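Local coordinates for protein dephospho-CoA kinase (Campylobacter jejuni subsp. jejuni serotype O:2, PDB 4ZO4) that probably catalyses the ATP-dependent phosphorylation of the 3'-hydroxyl of dephospho-coenzyme A, the last step of coenzyme A biosynthesis, at residues S34-A39 / L120-G125; K5-V10 / E102-L107; K145-R150 / E156-R161; V135-K140 / I166-K171. All coordinates share one frame; numbering follows the deposited sequence.

Contact 1 (S34-A39 / L120-G125); sequences SADKIA and LFFESG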
loop_
_atom_site.group_PDB
_atom_site.type_symbol
_atom_site.label_atom_id
_atom_site.label_comp_id
_atom_site.label_asym_id
_atom_site.label_seq_id
_atom_site.Cartn_x
_atom_site.Cartn_y
_atom_site.Cartn_z
ATOM N N SER A 34 23.325 -15.861 7.459
ATOM C CA SER A 34 22.076 -15.255 7.971
ATOM C C SER A 34 21.698 -13.996 7.192
ATOM O O SER A 34 22.524 -13.093 7.025
ATOM C CB SER A 34 22.196 -14.932 9.449
ATOM O OG SER A 34 21.055 -14.223 9.901
ATOM N N ALA A 35 20.447 -13.936 6.726
ATOM C CA ALA A 35 19.955 -12.771 5.965
ATOM C C ALA A 35 19.867 -11.560 6.870
ATOM O O ALA A 35 20.364 -10.504 6.502
ATOM C CB ALA A 35 18.613 -13.047 5.309
ATOM N N ASP A 36 19.310 -11.719 8.068
ATOM C CA ASP A 36 19.225 -10.590 9.017
ATOM C C ASP A 36 20.561 -10.092 9.505
ATOM O O ASP A 36 20.694 -8.911 9.806
ATOM C CB ASP A 36 18.374 -10.927 10.232
ATOM C CG ASP A 36 16.914 -10.929 9.915
ATOM O OD1 ASP A 36 16.574 -10.693 8.727
ATOM O OD2 ASP A 36 16.100 -11.152 10.842
ATOM N N LYS A 37 21.557 -10.959 9.601
ATOM C CA LYS A 37 22.856 -10.496 10.064
ATOM C C LYS A 37 23.428 -9.616 8.955
ATOM O O LYS A 37 23.750 -8.450 9.181
ATOM C CB LYS A 37 23.769 -11.676 10.427
ATOM C CG LYS A 37 23.294 -12.468 11.647
ATOM C CD LYS A 37 23.777 -11.847 12.965
ATOM C CE LYS A 37 23.450 -12.712 14.191
ATOM N NZ LYS A 37 22.270 -12.198 14.962
ATOM N N ILE A 38 23.480 -10.152 7.739
ATOM C CA ILE A 38 23.868 -9.343 6.581
ATOM C C ILE A 38 23.114 -7.993 6.551
ATOM O O ILE A 38 23.717 -6.934 6.337
ATOM C CB ILE A 38 23.625 -10.086 5.268
ATOM C CG1 ILE A 38 24.583 -11.260 5.141
ATOM C CG2 ILE A 38 23.878 -9.175 4.095
ATOM C CD1 ILE A 38 24.155 -12.317 4.131
ATOM N N ALA A 39 21.808 -8.039 6.784
ATOM C CA ALA A 39 20.997 -6.825 6.807
ATOM C C ALA A 39 21.444 -5.825 7.872
ATOM O O ALA A 39 21.540 -4.623 7.613
ATOM C CB ALA A 39 19.528 -7.172 6.984
ATOM N N LEU A 120 10.660 -15.080 6.532
ATOM C CA LEU A 120 9.722 -15.472 5.487
ATOM C C LEU A 120 9.368 -14.319 4.570
ATOM O O LEU A 120 9.340 -14.518 3.366
ATOM C CB LEU A 120 8.461 -16.120 6.088
ATOM C CG LEU A 120 7.367 -16.660 5.152
ATOM C CD1 LEU A 120 7.915 -17.647 4.135
ATOM C CD2 LEU A 120 6.237 -17.307 5.940
ATOM N N PHE A 121 9.088 -13.127 5.116
ATOM C CA PHE A 121 8.673 -11.990 4.261
ATOM C C PHE A 121 9.791 -10.972 4.023
ATOM O O PHE A 121 9.596 -9.787 4.153
ATOM C CB PHE A 121 7.419 -11.317 4.824
ATOM C CG PHE A 121 6.235 -12.230 4.912
ATOM C CD1 PHE A 121 6.033 -13.015 6.043
ATOM C CD2 PHE A 121 5.321 -12.303 3.866
ATOM C CE1 PHE A 121 4.951 -13.859 6.128
ATOM C CE2 PHE A 121 4.241 -13.148 3.944
ATOM C CZ PHE A 121 4.058 -13.934 5.076
ATOM N N PHE A 122 10.960 -11.449 3.630
ATOM C CA PHE A 122 12.145 -10.622 3.493
ATOM C C PHE A 122 12.004 -9.922 2.205
ATOM O O PHE A 122 11.437 -10.462 1.279
ATOM C CB PHE A 122 13.392 -11.492 3.420
ATOM C CG PHE A 122 14.660 -10.814 3.852
ATOM C CD1 PHE A 122 15.737 -10.762 3.008
ATOM C CD2 PHE A 122 14.783 -10.281 5.130
ATOM C CE1 PHE A 122 16.917 -10.185 3.417
ATOM C CE2 PHE A 122 15.957 -9.680 5.545
ATOM C CZ PHE A 122 17.024 -9.633 4.683
ATOM N N GLU A 123 12.600 -8.743 2.126
ATOM C CA GLU A 123 12.249 -7.769 1.132
ATOM C C GLU A 123 13.162 -7.696 -0.083
ATOM O O GLU A 123 12.685 -7.593 -1.219
ATOM C CB GLU A 123 12.212 -6.393 1.796
ATOM C CG GLU A 123 10.952 -6.117 2.592
ATOM C CD GLU A 123 10.833 -4.665 3.039
ATOM O OE1 GLU A 123 11.813 -3.888 2.909
ATOM O OE2 GLU A 123 9.751 -4.293 3.533
ATOM N N SER A 124 14.464 -7.721 0.141
ATOM C CA SER A 124 15.389 -7.115 -0.833
ATOM C C SER A 124 15.512 -7.751 -2.234
ATOM O O SER A 124 16.432 -7.429 -2.984
ATOM C CB SER A 124 16.755 -6.946 -0.189
ATOM O OG SER A 124 16.636 -6.021 0.881
ATOM N N GLY A 125 14.567 -8.612 -2.598
ATOM C CA GLY A 125 14.498 -9.170 -3.940
ATOM C C GLY A 125 13.644 -10.419 -3.932
ATOM O O GLY A 125 13.156 -10.841 -2.871
#
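Ala35, in the first turn of helix 35-45, faces the loop after strand 114-117, with its CA 8.5 Å from the CA of Phe122. The contact lies within a P-loop kinase fold, and the side chain of Asp36 is about 5 Å from that of Lys18, a predicted ATP-binding residue. The helix starts at an N-cap. Ser34 OG accepts a weak bond from Lys37 N, and Ile38 N bonds to Ser34 O. Across the contact there is no hydrogen bond. The contact is carried by one ring, that of Phe122. Its CG is anti to the backbone N (chi1 -155°), which sends the ring out of the loop toward the helix. The methyl of Ala35 lies over one face as a CH-pi contact, with CB 4.1 Å from the ring centroid and offset toward the rim. Asp36 reaches the same ring obliquely. Its OD1 comes to 3.4 Å from Phe122 CE2, and the carboxylate and ring planes are 36° apart. The two side chains run past each other in opposite directions. Pro119 also packs on Ala35 and Asp36. The loop continues into a subunit interface, where Glu123 forms a salt bridge with Lys85 of the second subunit and Ser124 bonds to its Asn80. One helical turn beyond Ala35, Ala39 CB meets the edge of the ring near its plane, 4.2 Å from Phe122 CZ.

Contact 2 (K5-V10 / E102-L107); sequences KNAFFV and EQMQIL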
loop_
_atom_site.group_PDB
_atom_site.type_symbol
_atom_site.label_atom_id
_atom_site.label_comp_id
_atom_site.label_asym_id
_atom_site.label_seq_id
_atom_site.Cartn_x
_atom_site.Cartn_y
_atom_site.Cartn_z
ATOM N N LYS A 5 23.189 -24.397 -7.508
ATOM C CA LYS A 5 22.703 -25.727 -7.158
ATOM C C LYS A 5 22.758 -26.069 -5.663
ATOM O O LYS A 5 21.968 -26.896 -5.197
ATOM C CB LYS A 5 23.500 -26.786 -7.913
ATOM C CG LYS A 5 23.369 -26.741 -9.423
ATOM C CD LYS A 5 24.063 -27.962 -10.010
ATOM C CE LYS A 5 24.227 -27.875 -11.517
ATOM N NZ LYS A 5 25.144 -28.937 -12.016
ATOM N N ASN A 6 23.700 -25.474 -4.927
ATOM C CA ASN A 6 23.959 -25.854 -3.526
ATOM C C ASN A 6 23.243 -24.988 -2.534
ATOM O O ASN A 6 23.467 -25.114 -1.324
ATOM C CB ASN A 6 25.459 -25.803 -3.214
ATOM C CG ASN A 6 26.210 -26.934 -3.866
ATOM O OD1 ASN A 6 26.449 -27.995 -3.252
ATOM N ND2 ASN A 6 26.520 -26.754 -5.146
ATOM N N ALA A 7 22.378 -24.108 -3.050
ATOM C CA ALA A 7 21.718 -23.076 -2.245
ATOM C C ALA A 7 20.396 -23.550 -1.757
ATOM O O ALA A 7 19.564 -23.984 -2.544
ATOM C CB ALA A 7 21.498 -21.818 -3.056
ATOM N N PHE A 8 20.182 -23.429 -0.457
ATOM C CA PHE A 8 18.901 -23.748 0.089
ATOM C C PHE A 8 18.449 -22.603 0.985
ATOM O O PHE A 8 19.187 -22.185 1.873
ATOM C CB PHE A 8 18.977 -25.108 0.800
ATOM C CG PHE A 8 19.188 -26.258 -0.157
ATOM C CD1 PHE A 8 18.112 -26.895 -0.750
ATOM C CD2 PHE A 8 20.467 -26.656 -0.514
ATOM C CE1 PHE A 8 18.303 -27.919 -1.658
ATOM C CE2 PHE A 8 20.661 -27.678 -1.420
ATOM C CZ PHE A 8 19.576 -28.305 -1.995
ATOM N N PHE A 9 17.257 -22.069 0.731
ATOM C CA PHE A 9 16.723 -21.045 1.629
ATOM C C PHE A 9 16.024 -21.737 2.776
ATOM O O PHE A 9 15.313 -22.699 2.585
ATOM C CB PHE A 9 15.823 -20.017 0.883
ATOM C CG PHE A 9 16.594 -19.165 -0.113
ATOM C CD1 PHE A 9 17.341 -18.076 0.316
ATOM C CD2 PHE A 9 16.640 -19.513 -1.459
ATOM C CE1 PHE A 9 18.089 -17.320 -0.589
ATOM C CE2 PHE A 9 17.392 -18.776 -2.361
ATOM C CZ PHE A 9 18.112 -17.669 -1.928
ATOM N N VAL A 10 16.264 -21.273 3.981
ATOM C CA VAL A 10 15.571 -21.829 5.100
ATOM C C VAL A 10 14.674 -20.764 5.691
ATOM O O VAL A 10 15.154 -19.769 6.217
ATOM C CB VAL A 10 16.549 -22.279 6.168
ATOM C CG1 VAL A 10 15.784 -22.803 7.376
ATOM C CG2 VAL A 10 17.476 -23.335 5.597
ATOM N N GLU A 102 26.474 -11.987 -3.011
ATOM C CA GLU A 102 27.943 -12.066 -2.979
ATOM C C GLU A 102 28.345 -13.358 -2.285
ATOM O O GLU A 102 29.051 -14.171 -2.843
ATOM C CB GLU A 102 28.512 -10.840 -2.242
ATOM C CG GLU A 102 29.978 -10.862 -1.852
ATOM C CD GLU A 102 30.310 -9.690 -0.937
ATOM O OE1 GLU A 102 30.791 -9.930 0.193
ATOM O OE2 GLU A 102 30.056 -8.525 -1.332
ATOM N N GLN A 103 27.867 -13.523 -1.064
ATOM C CA GLN A 103 28.181 -14.663 -0.230
ATOM C C GLN A 103 27.536 -16.001 -0.654
ATOM O O GLN A 103 27.890 -17.045 -0.101
ATOM C CB GLN A 103 27.762 -14.356 1.205
ATOM C CG GLN A 103 28.533 -13.224 1.857
ATOM C CD GLN A 103 28.093 -12.976 3.293
ATOM O OE1 GLN A 103 27.386 -13.788 3.895
ATOM N NE2 GLN A 103 28.513 -11.848 3.849
HETATM N N MSE A 104 26.597 -15.990 -1.602
HETATM C CA MSE A 104 26.005 -17.254 -2.091
HETATM C C MSE A 104 26.680 -17.831 -3.332
HETATM O O MSE A 104 26.448 -18.999 -3.686
HETATM C CB MSE A 104 24.542 -17.067 -2.449
HETATM C CG MSE A 104 23.635 -16.910 -1.249
HETATM SE SE MSE A 104 21.849 -16.576 -1.991
HETATM C CE MSE A 104 21.433 -18.375 -2.641
ATOM N N GLN A 105 27.448 -16.997 -4.033
ATOM C CA GLN A 105 28.211 -17.403 -5.202
ATOM C C GLN A 105 29.578 -17.901 -4.742
ATOM O O GLN A 105 30.273 -18.605 -5.490
ATOM C CB GLN A 105 28.386 -16.237 -6.197
ATOM C CG GLN A 105 27.244 -16.042 -7.204
ATOM C CD GLN A 105 27.317 -14.703 -7.961
ATOM O OE1 GLN A 105 28.243 -13.910 -7.766
ATOM N NE2 GLN A 105 26.331 -14.449 -8.826
ATOM N N ILE A 106 29.974 -17.533 -3.522
ATOM C CA ILE A 106 31.191 -18.098 -2.919
ATOM C C ILE A 106 30.974 -19.588 -2.603
ATOM O O ILE A 106 31.758 -20.443 -3.024
ATOM C CB ILE A 106 31.645 -17.279 -1.677
ATOM C CG1 ILE A 106 32.442 -16.048 -2.142
ATOM C CG2 ILE A 106 32.520 -18.097 -0.731
ATOM C CD1 ILE A 106 32.768 -15.055 -1.045
ATOM N N LEU A 107 29.883 -19.893 -1.915
ATOM C CA LEU A 107 29.631 -21.227 -1.407
ATOM C C LEU A 107 29.088 -22.151 -2.480
ATOM O O LEU A 107 29.203 -23.372 -2.332
ATOM C CB LEU A 107 28.637 -21.164 -0.258
ATOM C CG LEU A 107 28.947 -20.112 0.797
ATOM C CD1 LEU A 107 27.866 -20.049 1.872
ATOM C CD2 LEU A 107 30.319 -20.396 1.389
#
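Asn6 N donates a hydrogen bond to Asp108 OD1, which ties the chain just before strand 7-12 to the end of helix 82-109, next to the place where Ala7 meets Met104. The contact itself is apolar and buried. Met104 was modelled as selenomethionine, and its end does all the touching. The chain runs straight through chi2, then bends at chi3 (73°), which turns the methyl onto the strand. Met104 CE lies 3.5 Å from both Ala7 CB and Phe9 CZ. The ring and the Met104 chain cross at about a right angle. Met104 SE is 5.0 Å from the centroid of the Phe9 ring and 62° off the ring normal, an oblique Met-aromatic contact. Ala7 points its methyl at the helix, whereas Phe8 points away from it and meets Phe115. Ile33 and Met4 also pack on Met104. Val116 and Leu130 pack on Phe9. The backbone of Phe8 bonds to strand 114-117 and that of Phe9 to strand 132-136, so strand 7-12 is the middle strand of the sheet. A helix laid over a parallel sheet of strand order 2-3-1-4-5, whose first strand leads into the P-loop, is typical of the P-loop kinase fold.

Contact 3 (K145-R150 / E156-R161); sequences KRIMQR and EAAKAR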
loop_
_atom_site.group_PDB
_atom_site.type_symbol
_atom_site.label_atom_id
_atom_site.label_comp_id
_atom_site.label_asym_id
_atom_site.label_seq_id
_atom_site.Cartn_x
_atom_site.Cartn_y
_atom_site.Cartn_z
ATOM N N LYS A 145 -12.367 -16.658 16.307
ATOM C CA LYS A 145 -12.940 -16.795 17.655
ATOM C C LYS A 145 -12.083 -17.727 18.506
ATOM O O LYS A 145 -11.875 -17.497 19.700
ATOM C CB LYS A 145 -14.385 -17.340 17.623
ATOM C CG LYS A 145 -15.258 -16.991 16.409
ATOM C CD LYS A 145 -15.677 -15.525 16.377
ATOM C CE LYS A 145 -16.938 -15.330 15.549
ATOM N NZ LYS A 145 -17.824 -14.300 16.156
ATOM N N ARG A 146 -11.583 -18.780 17.875
ATOM C CA ARG A 146 -10.699 -19.695 18.546
ATOM C C ARG A 146 -9.349 -19.059 18.889
ATOM O O ARG A 146 -8.634 -19.568 19.732
ATOM C CB ARG A 146 -10.522 -20.973 17.713
ATOM C CG ARG A 146 -11.774 -21.870 17.612
ATOM C CD ARG A 146 -12.245 -22.414 18.963
ATOM N NE ARG A 146 -12.626 -23.831 18.921
ATOM C CZ ARG A 146 -11.782 -24.866 19.072
ATOM N NH1 ARG A 146 -10.477 -24.673 19.254
ATOM N NH2 ARG A 146 -12.245 -26.114 19.027
ATOM N N ILE A 147 -8.989 -17.958 18.242
ATOM C CA ILE A 147 -7.753 -17.251 18.586
ATOM C C ILE A 147 -7.934 -16.333 19.805
ATOM O O ILE A 147 -7.010 -16.166 20.609
ATOM C CB ILE A 147 -7.216 -16.437 17.390
ATOM C CG1 ILE A 147 -6.785 -17.372 16.246
ATOM C CG2 ILE A 147 -6.038 -15.569 17.821
ATOM C CD1 ILE A 147 -6.468 -16.662 14.940
HETATM N N MSE A 148 -9.106 -15.725 19.934
HETATM C CA MSE A 148 -9.412 -14.846 21.082
HETATM C C MSE A 148 -9.478 -15.659 22.350
HETATM O O MSE A 148 -8.885 -15.269 23.336
HETATM C CB MSE A 148 -10.712 -14.045 20.892
HETATM C CG MSE A 148 -10.523 -12.950 19.854
HETATM SE SE MSE A 148 -12.249 -12.340 19.135
HETATM C CE MSE A 148 -12.809 -11.257 20.675
ATOM N N GLN A 149 -10.194 -16.788 22.324
ATOM C CA GLN A 149 -10.224 -17.749 23.454
ATOM C C GLN A 149 -8.826 -18.214 23.868
ATOM O O GLN A 149 -8.317 -17.814 24.905
ATOM C CB GLN A 149 -11.023 -19.017 23.102
ATOM C CG GLN A 149 -12.509 -18.835 22.828
ATOM C CD GLN A 149 -13.166 -20.090 22.239
ATOM O OE1 GLN A 149 -12.513 -21.122 22.016
ATOM N NE2 GLN A 149 -14.468 -19.999 21.977
ATOM N N ARG A 150 -8.222 -19.058 23.033
ATOM C CA ARG A 150 -6.945 -19.705 23.321
ATOM C C ARG A 150 -5.863 -18.693 23.678
ATOM O O ARG A 150 -5.192 -18.831 24.696
ATOM C CB ARG A 150 -6.511 -20.537 22.100
ATOM C CG ARG A 150 -5.081 -21.059 22.131
ATOM C CD ARG A 150 -4.968 -22.448 22.724
ATOM N NE ARG A 150 -3.601 -22.712 23.180
ATOM C CZ ARG A 150 -2.563 -23.003 22.390
ATOM N NH1 ARG A 150 -1.367 -23.234 22.934
ATOM N NH2 ARG A 150 -2.698 -23.064 21.065
ATOM N N GLU A 156 -8.984 -6.892 17.773
ATOM C CA GLU A 156 -7.957 -6.210 16.988
ATOM C C GLU A 156 -6.701 -7.027 16.862
ATOM O O GLU A 156 -6.190 -7.206 15.763
ATOM C CB GLU A 156 -7.595 -4.837 17.583
ATOM C CG GLU A 156 -8.735 -3.814 17.605
ATOM C CD GLU A 156 -9.652 -3.967 18.820
ATOM O OE1 GLU A 156 -9.147 -4.105 19.967
ATOM O OE2 GLU A 156 -10.886 -3.964 18.629
ATOM N N ALA A 157 -6.182 -7.495 17.986
ATOM C CA ALA A 157 -4.960 -8.282 17.979
ATOM C C ALA A 157 -5.180 -9.671 17.305
ATOM O O ALA A 157 -4.296 -10.211 16.618
ATOM C CB ALA A 157 -4.450 -8.441 19.394
ATOM N N ALA A 158 -6.365 -10.231 17.481
ATOM C CA ALA A 158 -6.686 -11.479 16.829
ATOM C C ALA A 158 -6.646 -11.301 15.320
ATOM O O ALA A 158 -6.158 -12.169 14.582
ATOM C CB ALA A 158 -8.043 -11.962 17.281
ATOM N N LYS A 159 -7.134 -10.160 14.861
ATOM C CA LYS A 159 -7.186 -9.862 13.432
ATOM C C LYS A 159 -5.784 -9.894 12.887
ATOM O O LYS A 159 -5.522 -10.502 11.855
ATOM C CB LYS A 159 -7.770 -8.482 13.234
ATOM C CG LYS A 159 -8.171 -8.171 11.816
ATOM C CD LYS A 159 -8.030 -6.687 11.540
ATOM C CE LYS A 159 -8.399 -6.382 10.103
ATOM N NZ LYS A 159 -7.308 -5.616 9.443
ATOM N N ALA A 160 -4.873 -9.246 13.604
ATOM C CA ALA A 160 -3.469 -9.169 13.205
ATOM C C ALA A 160 -2.843 -10.555 13.090
ATOM O O ALA A 160 -2.176 -10.909 12.096
ATOM C CB ALA A 160 -2.714 -8.367 14.229
ATOM N N ARG A 161 -3.064 -11.345 14.133
ATOM C CA ARG A 161 -2.503 -12.622 14.189
ATOM C C ARG A 161 -3.034 -13.468 13.050
ATOM O O ARG A 161 -2.276 -14.155 12.365
ATOM C CB ARG A 161 -2.829 -13.260 15.541
ATOM C CG ARG A 161 -1.849 -14.370 15.847
ATOM C CD ARG A 161 -1.876 -14.768 17.285
ATOM N NE ARG A 161 -0.533 -15.072 17.769
ATOM C CZ ARG A 161 -0.295 -15.762 18.879
ATOM N NH1 ARG A 161 -1.304 -16.236 19.606
ATOM N NH2 ARG A 161 0.957 -15.995 19.256
#
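Ala158 CB touches two side chains of the facing helix. Met148 CG lies 3.7 Å from Ala158 CB, and Ile147 CG2 lies 4.2 Å from the same methyl. The first torsion of Ile147 (chi1 -66°) decides which branch faces the partner: the CG2 methyl is anti to the backbone N, while CG1 lies beside that N. Ile147 CG2 also lies 4.3 Å from Arg161 CD, in the aliphatic part of that side chain. No hydrogen bond crosses between the segments, so the pairing is apolar. The small alanine lets the backbones come close, with the CA atoms of Met148 and Ala158 6.1 Å apart. The segment axes approach to 9.3 Å and their directions differ by 117°. This is a helix-loop-helix unit, in which helix 144-151 is joined by a short loop to helix 155-172. Its place in the chain, between the fourth and fifth strands of the sheet, is consistent with the lid region of P-loop kinases. Further out, the guanidinium of Arg161 is held by a salt bridge from NH1 to Asp151 OD2, at the end of the first helix. Leu162 packs on Ile147, and Leu155 on Met148. Arg161 also packs on Lys52 of the second subunit.

Contact 4 (V135-K140 / I166-K171); sequences VIYTPK and IDIEEK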
loop_
_atom_site.group_PDB
_atom_site.type_symbol
_atom_site.label_atom_id
_atom_site.label_comp_id
_atom_site.label_asym_id
_atom_site.label_seq_id
_atom_site.Cartn_x
_atom_site.Cartn_y
_atom_site.Cartn_z
ATOM N N VAL A 135 10.511 -24.388 3.597
ATOM C CA VAL A 135 9.673 -23.727 4.558
ATOM C C VAL A 135 9.345 -24.685 5.685
ATOM O O VAL A 135 8.812 -25.782 5.453
ATOM C CB VAL A 135 8.368 -23.204 3.931
ATOM C CG1 VAL A 135 7.561 -22.456 4.989
ATOM C CG2 VAL A 135 8.662 -22.292 2.748
ATOM N N ILE A 136 9.651 -24.256 6.898
ATOM C CA ILE A 136 9.200 -24.942 8.076
ATOM C C ILE A 136 7.887 -24.335 8.526
ATOM O O ILE A 136 7.827 -23.182 8.968
ATOM C CB ILE A 136 10.221 -24.860 9.203
ATOM C CG1 ILE A 136 11.556 -25.409 8.697
ATOM C CG2 ILE A 136 9.718 -25.682 10.371
ATOM C CD1 ILE A 136 12.753 -24.948 9.481
ATOM N N TYR A 137 6.853 -25.155 8.416
ATOM C CA TYR A 137 5.480 -24.758 8.549
ATOM C C TYR A 137 4.856 -25.376 9.803
ATOM O O TYR A 137 5.016 -26.577 10.058
ATOM C CB TYR A 137 4.727 -25.268 7.331
ATOM C CG TYR A 137 3.275 -24.899 7.274
ATOM C CD1 TYR A 137 2.842 -23.613 7.635
ATOM C CD2 TYR A 137 2.333 -25.803 6.800
ATOM C CE1 TYR A 137 1.514 -23.261 7.539
ATOM C CE2 TYR A 137 0.994 -25.458 6.699
ATOM C CZ TYR A 137 0.600 -24.180 7.070
ATOM O OH TYR A 137 -0.723 -23.812 6.995
ATOM N N THR A 138 4.148 -24.543 10.569
ATOM C CA THR A 138 3.288 -24.982 11.662
ATOM C C THR A 138 1.809 -24.601 11.408
ATOM O O THR A 138 1.413 -23.480 11.659
ATOM C CB THR A 138 3.761 -24.339 12.967
ATOM O OG1 THR A 138 5.191 -24.478 13.083
ATOM C CG2 THR A 138 3.070 -24.987 14.140
ATOM N N PRO A 139 0.982 -25.530 10.908
ATOM C CA PRO A 139 -0.413 -25.182 10.601
ATOM C C PRO A 139 -1.111 -24.491 11.762
ATOM O O PRO A 139 -0.747 -24.707 12.914
ATOM C CB PRO A 139 -1.088 -26.535 10.367
ATOM C CG PRO A 139 0.001 -27.516 10.163
ATOM C CD PRO A 139 1.218 -26.981 10.857
ATOM N N LYS A 140 -2.114 -23.682 11.460
ATOM C CA LYS A 140 -2.862 -22.938 12.491
ATOM C C LYS A 140 -4.335 -22.898 12.160
ATOM O O LYS A 140 -4.721 -22.949 10.994
ATOM C CB LYS A 140 -2.368 -21.500 12.595
ATOM C CG LYS A 140 -0.963 -21.359 13.146
ATOM C CD LYS A 140 -0.900 -21.669 14.624
ATOM C CE LYS A 140 0.468 -21.306 15.153
ATOM N NZ LYS A 140 0.534 -21.547 16.614
ATOM N N ILE A 166 -2.681 -16.115 7.632
ATOM C CA ILE A 166 -3.193 -16.331 6.263
ATOM C C ILE A 166 -2.116 -16.047 5.223
ATOM O O ILE A 166 -1.876 -16.845 4.317
ATOM C CB ILE A 166 -4.420 -15.499 5.954
ATOM C CG1 ILE A 166 -5.558 -15.843 6.932
ATOM C CG2 ILE A 166 -4.896 -15.793 4.531
ATOM C CD1 ILE A 166 -6.710 -14.839 6.897
ATOM N N ASP A 167 -1.453 -14.911 5.387
ATOM C CA ASP A 167 -0.328 -14.570 4.543
ATOM C C ASP A 167 0.773 -15.677 4.546
ATOM O O ASP A 167 1.239 -16.079 3.475
ATOM C CB ASP A 167 0.185 -13.158 4.921
ATOM C CG ASP A 167 -0.887 -12.069 4.654
ATOM O OD1 ASP A 167 -1.737 -12.331 3.792
ATOM O OD2 ASP A 167 -0.921 -10.993 5.302
ATOM N N ILE A 168 1.148 -16.188 5.725
ATOM C CA ILE A 168 2.099 -17.305 5.814
ATOM C C ILE A 168 1.689 -18.483 4.903
ATOM O O ILE A 168 2.510 -18.977 4.099
ATOM C CB ILE A 168 2.272 -17.810 7.263
ATOM C CG1 ILE A 168 3.134 -16.839 8.072
ATOM C CG2 ILE A 168 2.991 -19.149 7.291
ATOM C CD1 ILE A 168 2.997 -17.018 9.568
ATOM N N GLU A 169 0.440 -18.932 5.010
ATOM C CA GLU A 169 -0.025 -20.015 4.149
ATOM C C GLU A 169 0.078 -19.670 2.678
ATOM O O GLU A 169 0.434 -20.536 1.850
ATOM C CB GLU A 169 -1.460 -20.383 4.442
ATOM C CG GLU A 169 -1.665 -21.061 5.778
ATOM C CD GLU A 169 -2.945 -21.886 5.838
ATOM O OE1 GLU A 169 -3.036 -22.743 6.754
ATOM O OE2 GLU A 169 -3.861 -21.686 4.991
ATOM N N GLU A 170 -0.232 -18.416 2.336
ATOM C CA GLU A 170 -0.015 -17.943 0.959
ATOM C C GLU A 170 1.401 -18.144 0.476
ATOM O O GLU A 170 1.615 -18.465 -0.694
ATOM C CB GLU A 170 -0.345 -16.468 0.791
ATOM C CG GLU A 170 -1.581 -16.222 -0.039
ATOM C CD GLU A 170 -1.472 -16.707 -1.475
ATOM O OE1 GLU A 170 -2.362 -17.475 -1.920
ATOM O OE2 GLU A 170 -0.502 -16.304 -2.161
ATOM N N LYS A 171 2.375 -17.944 1.356
ATOM C CA LYS A 171 3.765 -17.998 0.921
ATOM C C LYS A 171 4.228 -19.415 0.502
ATOM O O LYS A 171 5.209 -19.566 -0.204
ATOM C CB LYS A 171 4.648 -17.453 2.015
ATOM C CG LYS A 171 5.808 -16.629 1.516
ATOM C CD LYS A 171 5.356 -15.403 0.723
ATOM C CE LYS A 171 6.255 -14.205 0.981
ATOM N NZ LYS A 171 6.750 -13.623 -0.295
#
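The ring of Tyr137 has Glu169 OE1 at its edge, in the ring plane, and Pro139 N 4.0 Å above one face, over the ring centre. Ile168 comes in obliquely, with CG2 4.4 Å from Tyr137 CE1, an apolar touch. The carboxylate of Glu169 is turned 66° from the ring plane. Tyr137 OH and Glu169 OE1 are 2.6 Å apart, but the angle is poor, so the pair is not counted as a hydrogen bond. The contact lies at the surface, and no hydrogen bond joins the two segments. Tyr137 CG is anti to the backbone N (chi1 -178°), which carries the ring from the end of the strand across to the helix. Extended beyond CG, the Glu169 chain sets its carboxylate beside the phenol. Leu172 also packs on Tyr137, while Leu142 and, from the third subunit, Leu155 pack on Glu169. Thr138 N bonds to Ser13 OG, which ties this loop to the start of the P-loop region. The backbone of Tyr137 pairs with Ile179 on the next strand. Strand 132-136, the helices after it and strand 177-179 form a beta-alpha-beta crossover between neighbouring parallel strands, with helix 155-172 leading back to the sheet, as in P-loop kinases.

How the contacts relate
Along the chain, the segments of contacts 1 and 2 alternate. Contacts 3 and 4 follow, contact 3 nested inside the loop closed by contact 4. Contacts 2 and 4 reach the same parallel sheet through neighbouring strands 7-12 and 132-136, centres 24 Å apart. Contacts 3 and 4 (centres 17 Å apart) share helix 155-172, whose first turns pair with helix 144-151 and last turns lie beside strand 132-136. Contact 1, centred about 5 Å from the chain's centre, touches contact 2 through Ile38 and Gln103, and contact 4 through Phe121 and Lys171. Contacts 2 and 3 lie farthest apart, centres about 38 Å. The set spans the chain from central sheet, near the predicted ATP site, to probable lid.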